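Local coordinates for DNA mismatch repair protein MutS (Thermus aquaticus, PDB 1EWQ) that binds mismatched DNA, probably as the recognition step of DNA mismatch repair, and has a weak ATPase activity, at residues S355-P360 with E381-L386; G342-K347 with E505-A510; E333-R338 with P346-A351; I400-G403 with L408-L411; G316-G321 with R363-E368. All coordinates share one frame; numbering follows the deposited sequence.

How the contacts relate
All five contacts fall within the MutS domain III range, and four of them use helix 346-366. Along the chain, contact 3 comes before contact 1 and contact 1 before contact 4; contact 2 encloses contacts 1 and 4 in its long loop, while contact 5 crosses contacts 1 and 2. Contacts 2 and 3 are neighbours, with centres about 8 Å apart and Pro346 and Lys347 in common. Contact 1 touches contact 2 through the Glu381-Arg509 salt bridge and contact 4 through Ala385 O and Arg401 N. Contacts 4 and 5 are the most widely separated, their centres about 39 Å apart. Helix 346-366 thus serves as a shared spine linking segments both near and far in sequence.

Contact 1 (S355-P360 with E381-L386); sequences SLQILP and ELEAAL
Leu356 and Leu382 supply the apolar half of this contact between two successive helices, 346-366 and 376-385. Their CD1 methyls approach to 4.3 Å, a loose van der Waals touch between side chains that both set out toward the opposite segment. The patch extends beyond the two leucines: Leu375 and Leu378 also pack on Leu356, and Val506 of helix 479-511 on Leu382, so a third helix closes over this side.

The polar half joins Gln357 and Glu383, whose extended chains come from opposite directions. In each, CG lies beside the backbone N (chi1 -63° in Gln357), and the straight chain beyond carries the amide out until NE2 stands over the flat of the carboxylate. Gln357 NE2 is 3.4 Å from Glu383 CD, and it is equally far, 3.7 Å, from Glu383 OE1 and OE2. The amide and carboxylate planes are turned 61° apart. Since NE2 lies above the carbon instead of in line with either oxygen, this is electrostatic contact without a defined hydrogen bond. Lys379 adds a long, weak ion pair to Glu383 OE2.

Backbone bonding finishes the second helix: Leu382 O accepts from both Ala385 N and Leu386 N, and Leu386 is the first residue to leave helical angles.

Chemically, then, the two segments adhere through one methyl pair and one dipole-charge approach. The amide probably eases the carboxylate's charge slightly, while no directional bond between them fixes how either group is turned.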
# COMPACT_ATOMS: atom_id res chain seq x y z
N SER C 355 -33.95 -14.90 -4.08
CA SER C 355 -33.54 -15.42 -5.38
C SER C 355 -34.56 -16.39 -5.98
O SER C 355 -34.81 -16.37 -7.18
CB SER C 355 -32.19 -16.13 -5.26
OG SER C 355 -31.20 -15.23 -4.82
N LEU C 356 -35.15 -17.23 -5.14
CA LEU C 356 -36.13 -18.18 -5.61
C LEU C 356 -37.44 -17.51 -6.04
O LEU C 356 -38.24 -18.11 -6.76
CB LEU C 356 -36.40 -19.25 -4.55
CG LEU C 356 -35.21 -20.14 -4.19
CD1 LEU C 356 -35.66 -21.22 -3.23
CD2 LEU C 356 -34.61 -20.76 -5.45
N GLN C 357 -37.66 -16.28 -5.58
CA GLN C 357 -38.86 -15.53 -5.95
C GLN C 357 -38.63 -14.88 -7.31
O GLN C 357 -39.56 -14.54 -8.03
CB GLN C 357 -39.18 -14.47 -4.89
CG GLN C 357 -39.50 -15.06 -3.52
CD GLN C 357 -39.78 -14.02 -2.46
OE1 GLN C 357 -38.99 -13.09 -2.25
NE2 GLN C 357 -40.90 -14.17 -1.76
N ILE C 358 -37.36 -14.71 -7.66
CA ILE C 358 -36.97 -14.10 -8.93
C ILE C 358 -37.03 -15.17 -10.02
O ILE C 358 -37.44 -14.90 -11.16
CB ILE C 358 -35.52 -13.56 -8.85
CG1 ILE C 358 -35.46 -12.41 -7.85
CG2 ILE C 358 -35.03 -13.14 -10.24
CD1 ILE C 358 -34.05 -11.97 -7.54
N LEU C 359 -36.64 -16.38 -9.65
CA LEU C 359 -36.59 -17.51 -10.56
C LEU C 359 -37.82 -17.66 -11.45
O LEU C 359 -37.69 -17.76 -12.67
CB LEU C 359 -36.36 -18.79 -9.76
CG LEU C 359 -35.63 -19.90 -10.50
CD1 LEU C 359 -34.32 -19.36 -11.07
CD2 LEU C 359 -35.37 -21.07 -9.55
N PRO C 360 -39.03 -17.69 -10.87
CA PRO C 360 -40.24 -17.83 -11.68
C PRO C 360 -40.46 -16.68 -12.67
O PRO C 360 -41.04 -16.88 -13.74
CB PRO C 360 -41.35 -17.93 -10.64
CG PRO C 360 -40.78 -17.23 -9.45
CD PRO C 360 -39.36 -17.69 -9.44
N GLU C 381 -41.90 -22.66 1.51
CA GLU C 381 -41.54 -23.04 2.88
C GLU C 381 -40.71 -21.92 3.50
O GLU C 381 -40.89 -21.58 4.66
CB GLU C 381 -40.75 -24.35 2.91
CG GLU C 381 -41.50 -25.59 2.43
CD GLU C 381 -40.80 -26.89 2.83
OE1 GLU C 381 -40.78 -27.19 4.05
OE2 GLU C 381 -40.25 -27.59 1.95
N LEU C 382 -39.80 -21.36 2.71
CA LEU C 382 -38.95 -20.27 3.19
C LEU C 382 -39.81 -19.06 3.49
O LEU C 382 -39.69 -18.44 4.55
CB LEU C 382 -37.88 -19.92 2.15
CG LEU C 382 -36.70 -20.89 1.97
CD1 LEU C 382 -35.72 -20.35 0.94
CD2 LEU C 382 -36.00 -21.07 3.31
N GLU C 383 -40.70 -18.73 2.55
CA GLU C 383 -41.60 -17.60 2.71
C GLU C 383 -42.47 -17.74 3.96
O GLU C 383 -42.75 -16.76 4.64
CB GLU C 383 -42.51 -17.47 1.48
CG GLU C 383 -41.84 -16.89 0.24
CD GLU C 383 -42.74 -16.94 -0.99
OE1 GLU C 383 -43.83 -16.33 -0.97
OE2 GLU C 383 -42.36 -17.60 -1.97
N ALA C 384 -42.90 -18.97 4.23
CA ALA C 384 -43.75 -19.26 5.38
C ALA C 384 -42.98 -19.43 6.69
O ALA C 384 -43.57 -19.36 7.76
CB ALA C 384 -44.56 -20.52 5.11
N ALA C 385 -41.68 -19.65 6.59
CA ALA C 385 -40.87 -19.85 7.78
C ALA C 385 -40.14 -18.62 8.30
O ALA C 385 -40.10 -18.39 9.51
CB ALA C 385 -39.86 -20.96 7.52
N LEU C 386 -39.57 -17.83 7.41
CA LEU C 386 -38.79 -16.67 7.83
C LEU C 386 -39.49 -15.33 7.76
O LEU C 386 -40.31 -15.09 6.86
CB LEU C 386 -37.51 -16.60 7.00
CG LEU C 386 -36.78 -17.93 6.76
CD1 LEU C 386 -35.60 -17.70 5.83
CD2 LEU C 386 -36.33 -18.52 8.08

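Contact 2 (G342-K347 with E505-A510); sequences GRASPK and EVRERA
Arg507 leaves helix 479-511 with CG trans to its backbone N (chi1 178°), then bends at chi2 and again at chi3 (-106°), a detour that lays one edge of its guanidinium along Ala344 O. Both NE and NH2 donate to that single oxygen: Arg507 NE to Ala344 O is 3.1 Å with an N-H...O angle of 148°, and the NH2 bond matches it closely. The carbonyl oxygen lies in the guanidinium plane, so the grip is side-on and fixes the group's rotation. Gly342 is placed differently, over one guanidinium face; its O comes within 3.3 Å of Arg507 NH2 at an angle too poor for a hydrogen bond. A water donates to Gly342 O at 3.2 Å and accepts only weakly from Arg507 NH1. The gripped loop joins two helix signals: Gly342, with positive phi, closes helix 332-340 in a Schellman motif, while Ser345 is the N-cap of helix 346-366 and forms a capping box with Asp348. A leucine replacing Arg507 has neither donor and would probably leave the loop less firmly tied to helix 479-511. Beside this grip, Ala344 CB points toward the helix and stands 4.2 Å from Arg507 NE, while Leu339 packs against both residues.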
# COMPACT_ATOMS: atom_id res chain seq x y z
N GLY C 342 -23.02 -27.36 5.73
CA GLY C 342 -23.60 -27.06 7.03
C GLY C 342 -23.22 -25.72 7.63
O GLY C 342 -23.20 -25.58 8.86
N ARG C 343 -22.91 -24.74 6.78
CA ARG C 343 -22.54 -23.41 7.22
C ARG C 343 -23.57 -22.33 6.88
O ARG C 343 -23.43 -21.19 7.33
CB ARG C 343 -21.22 -22.98 6.59
CG ARG C 343 -20.04 -23.81 6.96
CD ARG C 343 -18.81 -23.12 6.43
NE ARG C 343 -17.58 -23.84 6.73
CZ ARG C 343 -16.45 -23.24 7.06
NH1 ARG C 343 -16.42 -21.91 7.14
NH2 ARG C 343 -15.36 -23.95 7.32
N ALA C 344 -24.56 -22.66 6.07
CA ALA C 344 -25.58 -21.69 5.69
C ALA C 344 -26.18 -20.95 6.89
O ALA C 344 -26.60 -21.57 7.87
CB ALA C 344 -26.67 -22.37 4.90
N SER C 345 -26.22 -19.62 6.78
CA SER C 345 -26.73 -18.74 7.82
C SER C 345 -28.17 -18.30 7.60
O SER C 345 -28.73 -18.46 6.52
CB SER C 345 -25.87 -17.47 7.87
OG SER C 345 -26.15 -16.66 6.74
N PRO C 346 -28.80 -17.75 8.64
CA PRO C 346 -30.18 -17.33 8.40
C PRO C 346 -30.20 -16.24 7.32
O PRO C 346 -31.19 -16.07 6.62
CB PRO C 346 -30.64 -16.84 9.78
CG PRO C 346 -29.36 -16.68 10.58
CD PRO C 346 -28.48 -17.75 10.07
N LYS C 347 -29.08 -15.54 7.18
CA LYS C 347 -28.96 -14.51 6.17
C LYS C 347 -28.94 -15.17 4.78
O LYS C 347 -29.55 -14.68 3.82
CB LYS C 347 -27.66 -13.73 6.37
CG LYS C 347 -27.64 -12.39 5.68
CD LYS C 347 -28.47 -11.38 6.48
CE LYS C 347 -27.86 -11.13 7.86
NZ LYS C 347 -28.61 -10.09 8.63
N GLU C 505 -33.99 -26.99 10.88
CA GLU C 505 -34.92 -27.83 10.13
C GLU C 505 -35.19 -27.19 8.77
O GLU C 505 -35.18 -27.85 7.74
CB GLU C 505 -36.24 -28.00 10.92
CG GLU C 505 -36.05 -28.66 12.31
CD GLU C 505 -37.33 -28.69 13.17
OE1 GLU C 505 -38.33 -28.02 12.80
OE2 GLU C 505 -37.32 -29.37 14.22
N VAL C 506 -35.44 -25.88 8.77
CA VAL C 506 -35.70 -25.15 7.54
C VAL C 506 -34.45 -25.17 6.65
O VAL C 506 -34.54 -25.32 5.43
CB VAL C 506 -36.09 -23.68 7.84
CG1 VAL C 506 -36.35 -22.92 6.54
CG2 VAL C 506 -37.34 -23.66 8.72
N ARG C 507 -33.28 -25.01 7.27
CA ARG C 507 -32.02 -25.02 6.53
C ARG C 507 -31.86 -26.37 5.83
O ARG C 507 -31.47 -26.42 4.66
CB ARG C 507 -30.86 -24.79 7.49
CG ARG C 507 -29.49 -24.83 6.83
CD ARG C 507 -28.49 -25.45 7.79
NE ARG C 507 -27.58 -24.49 8.37
CZ ARG C 507 -26.72 -24.78 9.35
NH1 ARG C 507 -26.67 -26.01 9.85
NH2 ARG C 507 -25.90 -23.85 9.80
N GLU C 508 -32.15 -27.45 6.55
CA GLU C 508 -32.05 -28.79 5.99
C GLU C 508 -32.99 -28.93 4.78
O GLU C 508 -32.65 -29.61 3.82
CB GLU C 508 -32.41 -29.83 7.05
CG GLU C 508 -32.27 -31.27 6.61
CD GLU C 508 -30.85 -31.63 6.22
OE1 GLU C 508 -29.90 -31.23 6.93
OE2 GLU C 508 -30.68 -32.32 5.19
N ARG C 509 -34.15 -28.28 4.83
CA ARG C 509 -35.10 -28.33 3.72
C ARG C 509 -34.43 -27.72 2.49
O ARG C 509 -34.59 -28.22 1.37
CB ARG C 509 -36.37 -27.53 4.05
CG ARG C 509 -37.29 -28.15 5.12
CD ARG C 509 -38.31 -29.12 4.51
NE ARG C 509 -37.67 -30.33 3.99
CZ ARG C 509 -38.15 -31.06 2.98
NH1 ARG C 509 -39.28 -30.71 2.37
NH2 ARG C 509 -37.49 -32.14 2.57
N ALA C 510 -33.70 -26.63 2.71
CA ALA C 510 -33.01 -25.95 1.62
C ALA C 510 -31.84 -26.78 1.13
O ALA C 510 -31.62 -26.90 -0.08
CB ALA C 510 -32.50 -24.58 2.10
O HOH W 1 -23.89 -27.13 11.55

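Contact 3 (E333-R338 with P346-A351); sequences ERLATR and PKDLGA
Leu335 lays its CD2 methyl against the base of Asp348, 3.4 Å from Asp348 CB and equally close to Asp348 OD1. The two side chains slide past each other in opposite directions. With CG trans to the backbone N (chi1 -156°), the leucine brings its end nearer to helix 346-366 than its first bond alone would, and the fit is snug. The other carboxylate oxygen takes the charged partner. Arg338, bent at chi3, crosses Asp348 at about a right angle and donates from NE to Asp348 OD2 at 3.3 Å; an N-H...O angle of 168° makes this salt bridge nearly straight, if long. OD2 lies in the guanidinium plane and is met on its syn side, 32° out of the carboxylate plane. The same oxygen accepts from Ser345 N, so two donors hold the buried carboxylate. A methionine instead of Arg338 would probably leave Asp348 bound to Ser345 N but without this counter-charge in a buried setting. The contact thus ties helix 332-340 to the first turn of helix 346-366 across their short linker; helix 514-540 packs on Ala336 behind the former, and helix 479-511 meets Leu349 on the latter.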
# COMPACT_ATOMS: atom_id res chain seq x y z
N GLU C 333 -24.53 -20.65 -6.38
CA GLU C 333 -23.52 -21.69 -6.42
C GLU C 333 -22.77 -21.71 -5.08
O GLU C 333 -22.59 -22.78 -4.49
CB GLU C 333 -22.56 -21.44 -7.59
CG GLU C 333 -21.33 -22.33 -7.59
CD GLU C 333 -20.54 -22.23 -8.88
OE1 GLU C 333 -20.40 -21.11 -9.43
OE2 GLU C 333 -20.03 -23.27 -9.35
N ARG C 334 -22.35 -20.55 -4.60
CA ARG C 334 -21.65 -20.49 -3.31
C ARG C 334 -22.62 -20.73 -2.15
O ARG C 334 -22.23 -21.21 -1.09
CB ARG C 334 -20.95 -19.13 -3.14
CG ARG C 334 -19.59 -19.11 -3.79
CD ARG C 334 -18.89 -17.77 -3.66
NE ARG C 334 -17.57 -17.82 -4.28
CZ ARG C 334 -16.85 -16.76 -4.60
NH1 ARG C 334 -17.32 -15.54 -4.37
NH2 ARG C 334 -15.65 -16.91 -5.13
N LEU C 335 -23.88 -20.42 -2.38
CA LEU C 335 -24.93 -20.61 -1.38
C LEU C 335 -25.18 -22.13 -1.25
O LEU C 335 -25.35 -22.65 -0.14
CB LEU C 335 -26.20 -19.88 -1.84
CG LEU C 335 -27.23 -19.44 -0.80
CD1 LEU C 335 -27.88 -20.65 -0.14
CD2 LEU C 335 -26.52 -18.57 0.23
N ALA C 336 -25.17 -22.83 -2.37
CA ALA C 336 -25.36 -24.27 -2.37
C ALA C 336 -24.25 -24.96 -1.57
O ALA C 336 -24.52 -25.86 -0.76
CB ALA C 336 -25.37 -24.79 -3.81
N THR C 337 -23.01 -24.52 -1.80
CA THR C 337 -21.83 -25.06 -1.12
C THR C 337 -21.91 -24.86 0.39
O THR C 337 -21.59 -25.77 1.16
CB THR C 337 -20.53 -24.40 -1.64
OG1 THR C 337 -20.42 -24.59 -3.06
CG2 THR C 337 -19.30 -25.02 -0.97
N ARG C 338 -22.31 -23.66 0.82
CA ARG C 338 -22.42 -23.40 2.25
C ARG C 338 -23.52 -24.29 2.83
O ARG C 338 -23.39 -24.81 3.94
CB ARG C 338 -22.72 -21.92 2.51
CG ARG C 338 -21.54 -21.00 2.21
CD ARG C 338 -21.84 -19.53 2.48
NE ARG C 338 -21.99 -19.22 3.90
CZ ARG C 338 -21.01 -19.28 4.81
NH1 ARG C 338 -19.78 -19.64 4.47
NH2 ARG C 338 -21.27 -18.95 6.07
N PRO C 346 -28.80 -17.75 8.64
CA PRO C 346 -30.18 -17.33 8.40
C PRO C 346 -30.20 -16.24 7.32
O PRO C 346 -31.19 -16.07 6.62
CB PRO C 346 -30.64 -16.84 9.78
CG PRO C 346 -29.36 -16.68 10.58
CD PRO C 346 -28.48 -17.75 10.07
N LYS C 347 -29.08 -15.54 7.18
CA LYS C 347 -28.96 -14.51 6.17
C LYS C 347 -28.94 -15.17 4.78
O LYS C 347 -29.55 -14.68 3.82
CB LYS C 347 -27.66 -13.73 6.37
CG LYS C 347 -27.64 -12.39 5.68
CD LYS C 347 -28.47 -11.38 6.48
CE LYS C 347 -27.86 -11.13 7.86
NZ LYS C 347 -28.61 -10.09 8.63
N ASP C 348 -28.24 -16.29 4.67
CA ASP C 348 -28.18 -17.00 3.40
C ASP C 348 -29.57 -17.44 2.98
O ASP C 348 -29.91 -17.35 1.81
CB ASP C 348 -27.24 -18.21 3.49
CG ASP C 348 -25.79 -17.80 3.65
OD1 ASP C 348 -25.35 -16.89 2.93
OD2 ASP C 348 -25.08 -18.40 4.49
N LEU C 349 -30.37 -17.92 3.93
CA LEU C 349 -31.73 -18.36 3.60
C LEU C 349 -32.61 -17.21 3.12
O LEU C 349 -33.50 -17.40 2.29
CB LEU C 349 -32.39 -19.05 4.80
CG LEU C 349 -31.69 -20.33 5.31
CD1 LEU C 349 -32.45 -20.89 6.50
CD2 LEU C 349 -31.62 -21.37 4.20
N GLY C 350 -32.37 -16.01 3.64
CA GLY C 350 -33.15 -14.86 3.22
C GLY C 350 -32.81 -14.58 1.77
O GLY C 350 -33.70 -14.43 0.92
N ALA C 351 -31.51 -14.51 1.49
CA ALA C 351 -31.05 -14.26 0.13
C ALA C 351 -31.56 -15.37 -0.79
O ALA C 351 -31.96 -15.12 -1.92
CB ALA C 351 -29.52 -14.20 0.10

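Contact 4 (I400-G403 with L408-L411); sequences IREG and LDAL
Gly403, at phi 90° and a psi near zero, turns the chain so that its CA passes 6.2 Å from Asp409 CA. The turn belongs to the lead-in of helix 406-433: segment 400-403 is loop, segment 408-411 is the helix's early part, and Asp405 OD1 accepts from Leu408 N in the manner of an N-cap. Asp409 then reaches back from the helix to the loop before it. Its CG sits beside its own backbone N, which points the carboxylate at the loop, and Gly403 N donates to Asp409 OD1 at 2.7 Å with an N-H...O angle of 170°. The bond is short and straight; the N-H arrives on the syn side, 28° out of the carboxylate plane. A side chain at Gly403 would be jammed against the preceding carbonyl oxygen, consistent with glycine at this turn.

Glu402 runs past the end of the same carboxylate, its CA 3.4 Å from Asp409 OD1. The two acids keep their charged oxygens apart, and each has a basic neighbour: Arg416 forms a salt bridge with Glu402 OE1, while Arg412 makes only a long, weak pair with Asp409. Both charges are therefore likely to be partly offset.

The apolar end of the contact is Ile400 against Leu408. The leucine's CD2 lies 3.7 Å from Ile400 CB, with Ile400 CG2 the next atom out, 3.9 Å from the same methyl.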
# COMPACT_ATOMS: atom_id res chain seq x y z
N ILE C 400 -37.85 -16.83 12.92
CA ILE C 400 -39.04 -17.54 12.45
C ILE C 400 -40.31 -16.75 12.70
O ILE C 400 -40.47 -16.14 13.75
CB ILE C 400 -39.15 -18.91 13.16
CG1 ILE C 400 -37.88 -19.73 12.91
CG2 ILE C 400 -40.38 -19.68 12.67
CD1 ILE C 400 -37.59 -19.99 11.44
N ARG C 401 -41.22 -16.77 11.73
CA ARG C 401 -42.47 -16.02 11.85
C ARG C 401 -43.53 -16.69 12.72
O ARG C 401 -43.58 -17.91 12.84
CB ARG C 401 -43.06 -15.77 10.47
CG ARG C 401 -42.11 -15.05 9.57
CD ARG C 401 -42.84 -14.27 8.50
NE ARG C 401 -43.76 -15.11 7.75
CZ ARG C 401 -44.39 -14.70 6.66
NH1 ARG C 401 -44.17 -13.46 6.21
NH2 ARG C 401 -45.21 -15.51 6.01
N GLU C 402 -44.38 -15.86 13.32
CA GLU C 402 -45.45 -16.35 14.17
C GLU C 402 -46.40 -17.25 13.40
O GLU C 402 -46.78 -16.95 12.26
CB GLU C 402 -46.21 -15.19 14.80
CG GLU C 402 -45.46 -14.55 15.96
CD GLU C 402 -46.14 -13.31 16.49
OE1 GLU C 402 -47.35 -13.40 16.83
OE2 GLU C 402 -45.47 -12.25 16.56
N GLY C 403 -46.78 -18.35 14.04
CA GLY C 403 -47.70 -19.29 13.41
C GLY C 403 -47.03 -20.38 12.59
O GLY C 403 -47.71 -21.25 12.05
N LEU C 408 -42.84 -23.25 19.19
CA LEU C 408 -42.34 -21.88 19.31
C LEU C 408 -43.44 -20.87 19.63
O LEU C 408 -43.27 -20.01 20.50
CB LEU C 408 -41.63 -21.47 18.01
CG LEU C 408 -41.05 -20.05 17.87
CD1 LEU C 408 -40.08 -19.75 19.01
CD2 LEU C 408 -40.34 -19.93 16.52
N ASP C 409 -44.57 -20.96 18.94
CA ASP C 409 -45.67 -20.03 19.19
C ASP C 409 -46.22 -20.20 20.61
O ASP C 409 -46.60 -19.23 21.26
CB ASP C 409 -46.78 -20.24 18.16
CG ASP C 409 -46.37 -19.78 16.78
OD1 ASP C 409 -45.98 -18.60 16.65
OD2 ASP C 409 -46.43 -20.57 15.83
N ALA C 410 -46.27 -21.44 21.08
CA ALA C 410 -46.75 -21.70 22.43
C ALA C 410 -45.79 -20.98 23.37
O ALA C 410 -46.21 -20.32 24.32
CB ALA C 410 -46.75 -23.20 22.72
N LEU C 411 -44.50 -21.10 23.07
CA LEU C 411 -43.45 -20.49 23.87
C LEU C 411 -43.52 -18.96 23.86
O LEU C 411 -43.36 -18.33 24.90
CB LEU C 411 -42.08 -20.96 23.39
CG LEU C 411 -41.73 -22.43 23.63
CD1 LEU C 411 -40.43 -22.78 22.92
CD2 LEU C 411 -41.60 -22.70 25.13

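Contact 5 (G316-G321 with R363-E368); sequences GALREG and RALLGE
Glu320 OE2 accepts two side-on bonds from Arg319, on the flank of helix 316-326 turned away from helix 346-366. Arg319 NH2 stands 3.0 Å from Glu320 OE2 and is received on that oxygen's anti lone pair, whereas Arg319 NE comes from above the carboxylate plane. Glu535 of helix 514-540 also forms a salt bridge with Arg319, so the guanidinium probably tempers the closeness of two acids.

Toward helix 346-366 the contact is apolar. Leu318 sends CG out trans to its backbone N (chi1 178°), which carries CD1 over the last turn of that helix: Leu318 CD1 is 3.6 Å from Leu365 O and 3.9 Å from Leu365 CB. The same methyl touches Leu366 CD2 at 4.3 Å. Coming the other way, Leu365 slides past Leu318 and puts its CD1 4.0 Å from Gly321 C. A CB on Gly321 would point at this methyl and crowd it, consistent with the bare backbone allowing the close approach, with Leu318 and Leu365 CA atoms 6.9 Å apart. Gly367, with positive phi, then ends helix 346-366. The C-terminal turn of that helix thus packs on the first turns of helix 316-326, as helix-helix packing within the all-helical part of the MutS domain III range.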
# COMPACT_ATOMS: atom_id res chain seq x y z
N GLY C 316 -34.02 -6.47 -27.39
CA GLY C 316 -33.69 -5.49 -26.36
C GLY C 316 -34.49 -5.57 -25.08
O GLY C 316 -33.93 -5.58 -23.98
N ALA C 317 -35.81 -5.62 -25.21
CA ALA C 317 -36.69 -5.68 -24.05
C ALA C 317 -36.34 -6.90 -23.19
O ALA C 317 -36.15 -6.78 -21.98
CB ALA C 317 -38.16 -5.74 -24.51
N LEU C 318 -36.25 -8.06 -23.81
CA LEU C 318 -35.92 -9.29 -23.11
C LEU C 318 -34.56 -9.19 -22.42
O LEU C 318 -34.40 -9.61 -21.26
CB LEU C 318 -35.90 -10.46 -24.09
CG LEU C 318 -35.51 -11.81 -23.50
CD1 LEU C 318 -36.51 -12.20 -22.40
CD2 LEU C 318 -35.49 -12.85 -24.61
N ARG C 319 -33.59 -8.63 -23.13
CA ARG C 319 -32.24 -8.47 -22.61
C ARG C 319 -32.22 -7.62 -21.34
O ARG C 319 -31.64 -8.01 -20.33
CB ARG C 319 -31.32 -7.82 -23.65
CG ARG C 319 -29.87 -7.74 -23.18
CD ARG C 319 -29.01 -6.92 -24.13
NE ARG C 319 -29.38 -5.51 -24.14
CZ ARG C 319 -29.86 -4.88 -25.20
NH1 ARG C 319 -30.03 -5.52 -26.35
NH2 ARG C 319 -30.16 -3.59 -25.12
N GLU C 320 -32.84 -6.44 -21.40
CA GLU C 320 -32.86 -5.55 -20.25
C GLU C 320 -33.71 -6.13 -19.12
O GLU C 320 -33.41 -5.94 -17.94
CB GLU C 320 -33.39 -4.16 -20.66
CG GLU C 320 -32.56 -3.46 -21.74
CD GLU C 320 -31.12 -3.20 -21.30
OE1 GLU C 320 -30.90 -2.98 -20.09
OE2 GLU C 320 -30.22 -3.22 -22.17
N GLY C 321 -34.77 -6.85 -19.50
CA GLY C 321 -35.63 -7.46 -18.50
C GLY C 321 -34.88 -8.50 -17.70
O GLY C 321 -34.94 -8.52 -16.47
N ARG C 363 -38.04 -17.37 -15.49
CA ARG C 363 -38.59 -18.50 -16.23
C ARG C 363 -39.69 -18.01 -17.17
O ARG C 363 -39.82 -18.50 -18.29
CB ARG C 363 -39.14 -19.56 -15.27
CG ARG C 363 -39.43 -20.88 -15.95
CD ARG C 363 -39.50 -22.04 -14.97
NE ARG C 363 -39.12 -23.29 -15.63
CZ ARG C 363 -39.25 -24.51 -15.11
NH1 ARG C 363 -39.76 -24.67 -13.90
NH2 ARG C 363 -38.85 -25.56 -15.80
N ALA C 364 -40.46 -17.04 -16.71
CA ALA C 364 -41.54 -16.49 -17.52
C ALA C 364 -41.01 -15.74 -18.74
O ALA C 364 -41.64 -15.76 -19.80
CB ALA C 364 -42.40 -15.56 -16.67
N LEU C 365 -39.86 -15.09 -18.60
CA LEU C 365 -39.27 -14.33 -19.70
C LEU C 365 -38.53 -15.19 -20.71
O LEU C 365 -38.68 -15.01 -21.91
CB LEU C 365 -38.31 -13.27 -19.16
CG LEU C 365 -38.91 -12.02 -18.52
CD1 LEU C 365 -37.79 -11.20 -17.89
CD2 LEU C 365 -39.64 -11.20 -19.56
N LEU C 366 -37.74 -16.13 -20.22
CA LEU C 366 -36.96 -16.99 -21.10
C LEU C 366 -37.75 -18.20 -21.59
O LEU C 366 -37.32 -18.91 -22.50
CB LEU C 366 -35.68 -17.44 -20.39
CG LEU C 366 -34.81 -16.26 -19.95
CD1 LEU C 366 -33.77 -16.71 -18.94
CD2 LEU C 366 -34.16 -15.63 -21.17
N GLY C 367 -38.92 -18.43 -20.99
CA GLY C 367 -39.75 -19.55 -21.39
C GLY C 367 -39.38 -20.87 -20.74
O GLY C 367 -38.34 -20.98 -20.07
N GLU C 368 -40.23 -21.87 -20.93
CA GLU C 368 -40.00 -23.19 -20.36
C GLU C 368 -39.17 -24.02 -21.31
O GLU C 368 -39.69 -24.89 -22.00
CB GLU C 368 -41.33 -23.91 -20.11
CG GLU C 368 -41.49 -24.47 -18.70
CD GLU C 368 -42.06 -23.45 -17.72
OE1 GLU C 368 -43.23 -23.06 -17.89
OE2 GLU C 368 -41.33 -23.04 -16.79